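Local coordinates for fibronectin type III domain-containing protein (Simiduia agarivorans, PDB 6P2K), which probably hydrolyses xyloglucan-type beta-glucans as a glycoside hydrolase family 74 enzyme built on beta-propellers, at residues Gln465-Leu479 with Ala504-Val516. Numbering follows the deposited sequence.
Sequences QATSGYGGGAHNGRL and AGLPKGVLRDVAV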
# COMPACT_ATOMS: atom_id res chain seq x y z
N GLN B 465 13.73 0.48 -28.11
CA GLN B 465 13.76 -0.79 -28.83
C GLN B 465 14.71 -1.71 -28.08
O GLN B 465 15.90 -1.40 -27.95
CB GLN B 465 14.20 -0.57 -30.27
CG GLN B 465 14.95 -1.73 -30.92
CD GLN B 465 14.08 -2.96 -31.08
OE1 GLN B 465 12.86 -2.86 -31.26
NE2 GLN B 465 14.70 -4.14 -31.03
N ALA B 466 14.19 -2.81 -27.53
CA ALA B 466 14.99 -3.68 -26.67
C ALA B 466 14.60 -5.13 -26.90
O ALA B 466 13.42 -5.48 -26.82
CB ALA B 466 14.82 -3.32 -25.19
N THR B 467 15.60 -5.98 -27.17
CA THR B 467 15.32 -7.35 -27.57
C THR B 467 16.53 -8.21 -27.25
O THR B 467 17.59 -7.72 -26.84
CB THR B 467 14.98 -7.41 -29.06
OG1 THR B 467 14.53 -8.73 -29.40
CG2 THR B 467 16.21 -7.08 -29.89
N SER B 468 16.36 -9.52 -27.45
CA SER B 468 17.43 -10.47 -27.23
C SER B 468 18.33 -10.57 -28.46
O SER B 468 18.00 -10.11 -29.55
CB SER B 468 16.85 -11.85 -26.88
OG SER B 468 15.87 -12.24 -27.83
N GLY B 469 19.49 -11.19 -28.26
CA GLY B 469 20.45 -11.34 -29.34
C GLY B 469 21.79 -10.69 -29.04
O GLY B 469 21.84 -9.59 -28.48
N TYR B 470 22.87 -11.37 -29.41
CA TYR B 470 24.23 -10.91 -29.16
C TYR B 470 24.94 -10.58 -30.46
O TYR B 470 24.54 -11.03 -31.54
CB TYR B 470 25.01 -11.97 -28.38
CG TYR B 470 24.42 -12.22 -27.02
CD1 TYR B 470 24.64 -11.33 -25.97
CD2 TYR B 470 23.60 -13.31 -26.79
CE1 TYR B 470 24.09 -11.54 -24.73
CE2 TYR B 470 23.04 -13.53 -25.54
CZ TYR B 470 23.29 -12.63 -24.52
OH TYR B 470 22.74 -12.83 -23.28
N GLY B 471 26.00 -9.79 -30.34
CA GLY B 471 26.77 -9.38 -31.51
C GLY B 471 25.99 -8.52 -32.48
O GLY B 471 26.30 -8.51 -33.68
N GLY B 472 24.99 -7.79 -32.00
CA GLY B 472 24.13 -7.01 -32.87
C GLY B 472 23.05 -7.80 -33.57
O GLY B 472 22.27 -7.21 -34.34
N GLY B 473 22.96 -9.11 -33.33
CA GLY B 473 21.95 -9.93 -33.96
C GLY B 473 20.60 -9.85 -33.27
O GLY B 473 20.09 -10.86 -32.77
N ALA B 474 20.02 -8.65 -33.25
CA ALA B 474 18.73 -8.44 -32.59
C ALA B 474 17.65 -9.32 -33.19
O ALA B 474 17.50 -9.40 -34.42
CB ALA B 474 18.33 -6.96 -32.70
N HIS B 475 16.88 -9.99 -32.33
CA HIS B 475 15.95 -11.00 -32.81
C HIS B 475 14.68 -10.39 -33.38
O HIS B 475 14.15 -10.89 -34.38
CB HIS B 475 15.62 -11.98 -31.69
CG HIS B 475 16.75 -12.88 -31.33
ND1 HIS B 475 17.00 -13.29 -30.03
CD2 HIS B 475 17.73 -13.44 -32.09
CE1 HIS B 475 18.07 -14.07 -30.02
NE2 HIS B 475 18.53 -14.17 -31.25
N ASN B 476 14.16 -9.32 -32.78
CA ASN B 476 12.89 -8.76 -33.22
C ASN B 476 12.70 -7.37 -32.62
O ASN B 476 13.50 -6.91 -31.81
CB ASN B 476 11.72 -9.68 -32.83
CG ASN B 476 11.86 -10.24 -31.43
OD1 ASN B 476 11.89 -9.50 -30.45
ND2 ASN B 476 11.96 -11.56 -31.33
N GLY B 477 11.63 -6.71 -33.05
CA GLY B 477 11.28 -5.40 -32.53
C GLY B 477 10.36 -5.50 -31.33
O GLY B 477 9.35 -6.21 -31.37
N ARG B 478 10.73 -4.80 -30.26
CA ARG B 478 9.91 -4.70 -29.06
C ARG B 478 10.00 -3.28 -28.53
O ARG B 478 11.09 -2.72 -28.43
CB ARG B 478 10.38 -5.66 -27.96
CG ARG B 478 10.41 -7.13 -28.31
CD ARG B 478 10.93 -7.90 -27.10
NE ARG B 478 11.03 -9.34 -27.33
CZ ARG B 478 10.15 -10.22 -26.86
NH1 ARG B 478 9.11 -9.82 -26.16
NH2 ARG B 478 10.33 -11.52 -27.11
N LEU B 479 8.85 -2.71 -28.17
CA LEU B 479 8.79 -1.36 -27.62
C LEU B 479 8.62 -1.45 -26.10
O LEU B 479 7.62 -1.99 -25.62
CB LEU B 479 7.64 -0.57 -28.25
CG LEU B 479 7.47 0.87 -27.79
CD1 LEU B 479 8.61 1.74 -28.31
CD2 LEU B 479 6.12 1.40 -28.27
N ALA B 504 0.10 -5.72 -29.48
CA ALA B 504 -0.48 -4.44 -29.91
C ALA B 504 -0.53 -4.31 -31.43
O ALA B 504 -0.72 -3.20 -31.95
CB ALA B 504 0.28 -3.25 -29.31
N GLY B 505 -0.37 -5.41 -32.16
CA GLY B 505 -0.35 -5.33 -33.60
C GLY B 505 0.93 -4.80 -34.20
O GLY B 505 0.98 -4.58 -35.42
N LEU B 506 1.97 -4.59 -33.40
CA LEU B 506 3.26 -4.18 -33.93
C LEU B 506 4.03 -5.41 -34.40
O LEU B 506 4.25 -6.33 -33.60
CB LEU B 506 4.07 -3.43 -32.88
CG LEU B 506 5.42 -2.86 -33.31
CD1 LEU B 506 5.25 -1.73 -34.31
CD2 LEU B 506 6.22 -2.39 -32.09
N PRO B 507 4.43 -5.49 -35.67
CA PRO B 507 5.05 -6.72 -36.18
C PRO B 507 6.46 -6.93 -35.63
O PRO B 507 7.03 -6.08 -34.94
CB PRO B 507 5.08 -6.49 -37.70
CG PRO B 507 5.08 -5.01 -37.85
CD PRO B 507 4.27 -4.47 -36.71
N LYS B 508 7.01 -8.10 -35.96
CA LYS B 508 8.22 -8.59 -35.32
C LYS B 508 9.50 -7.94 -35.85
O LYS B 508 10.57 -8.21 -35.29
CB LYS B 508 8.32 -10.11 -35.51
CG LYS B 508 8.85 -10.53 -36.88
CD LYS B 508 8.30 -11.88 -37.32
CE LYS B 508 8.68 -12.99 -36.36
NZ LYS B 508 8.11 -14.31 -36.76
N GLY B 509 9.43 -7.12 -36.88
CA GLY B 509 10.64 -6.52 -37.42
C GLY B 509 11.28 -5.57 -36.42
O GLY B 509 10.60 -4.82 -35.72
N VAL B 510 12.62 -5.61 -36.36
CA VAL B 510 13.38 -4.77 -35.44
C VAL B 510 13.01 -3.31 -35.65
O VAL B 510 12.99 -2.81 -36.78
CB VAL B 510 14.89 -5.00 -35.62
CG1 VAL B 510 15.69 -3.95 -34.87
CG2 VAL B 510 15.28 -6.40 -35.16
N LEU B 511 12.70 -2.62 -34.55
CA LEU B 511 12.42 -1.18 -34.59
C LEU B 511 13.76 -0.46 -34.61
O LEU B 511 14.28 -0.01 -33.59
CB LEU B 511 11.57 -0.75 -33.40
CG LEU B 511 10.39 -1.63 -33.00
CD1 LEU B 511 9.69 -1.07 -31.76
CD2 LEU B 511 9.42 -1.78 -34.15
N ARG B 512 14.33 -0.34 -35.82
CA ARG B 512 15.70 0.15 -35.92
C ARG B 512 15.84 1.58 -35.40
O ARG B 512 16.91 1.95 -34.91
CB ARG B 512 16.21 0.05 -37.36
CG ARG B 512 17.72 0.17 -37.42
CD ARG B 512 18.29 -0.14 -38.79
NE ARG B 512 19.74 0.07 -38.78
CZ ARG B 512 20.44 0.49 -39.83
NH1 ARG B 512 19.83 0.75 -40.98
NH2 ARG B 512 21.75 0.66 -39.72
N ASP B 513 14.79 2.39 -35.49
CA ASP B 513 14.76 3.62 -34.72
C ASP B 513 13.38 3.82 -34.12
O ASP B 513 12.37 3.35 -34.65
CB ASP B 513 15.17 4.86 -35.54
CG ASP B 513 15.59 6.05 -34.65
OD1 ASP B 513 16.29 5.86 -33.62
OD2 ASP B 513 15.22 7.19 -35.01
N VAL B 514 13.37 4.51 -32.99
CA VAL B 514 12.18 4.92 -32.26
C VAL B 514 12.39 6.38 -31.90
O VAL B 514 13.45 6.74 -31.38
CB VAL B 514 11.98 4.07 -30.98
CG1 VAL B 514 10.87 4.64 -30.12
CG2 VAL B 514 11.72 2.61 -31.33
N ALA B 515 11.41 7.23 -32.21
CA ALA B 515 11.60 8.66 -32.01
C ALA B 515 10.32 9.31 -31.52
O ALA B 515 9.22 8.97 -31.98
CB ALA B 515 12.09 9.34 -33.29
N VAL B 516 10.47 10.26 -30.60
CA VAL B 516 9.37 10.98 -29.98
C VAL B 516 9.17 12.30 -30.71
O VAL B 516 10.15 12.98 -31.07
CB VAL B 516 9.65 11.20 -28.49
CG1 VAL B 516 8.54 11.99 -27.84
CG2 VAL B 516 9.83 9.86 -27.78
O HOH W 1 12.78 -10.02 -36.67
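Gln465 OE1 takes two backbone N-H groups, one from each segment. Arg478 N lies 3.0 Å from OE1 and stands 26° off the carbonyl plane. Leu511 N lies 3.3 Å from OE1 and gives a weak bond. The other end of the amide is held too: Gln465 NE2 donates to Asn476 O at 3.1 Å, close to the amide plane. The bend at chi2 (65°) turns the amide back over Leu511, while CG rests against Leu511 O. A leucine here would probably leave Leu511 N, Arg478 N and Asn476 O without these partners.

The segments belong to neighbouring four-stranded antiparallel sheets, successive blades of a seven-bladed beta-propeller. Strands 459-467 and 478-483 are the middle pair of one blade, and strand 511-516 is the first strand of the next. Asp513 on that strand binds a zinc ion together with Asp405.

In the loop that leads into strand 511-516, Lys508 O accepts a bond from Gly477 N at 2.9 Å, from above the carbonyl plane. Gly477 CA also makes a CH...O contact with Gly509 O. The chains come so close here that the Gly509 carbonyl fills the place a CB would take on Gly477. A water links His475 O to Lys508 O. Val510 lays CG2 against Ala474 CB and the backbone of Asn476. CG1 of Val510, anti to the backbone N (chi1 169°), faces Gln465 NE2. Further along, Leu479 CB meets Leu511 CD1 at 4.1 Å, and Leu479 CD1 meets Val514 CG1. Met526, on strand 524-528 of the same blade as Val514, also touches Leu479 and Val514.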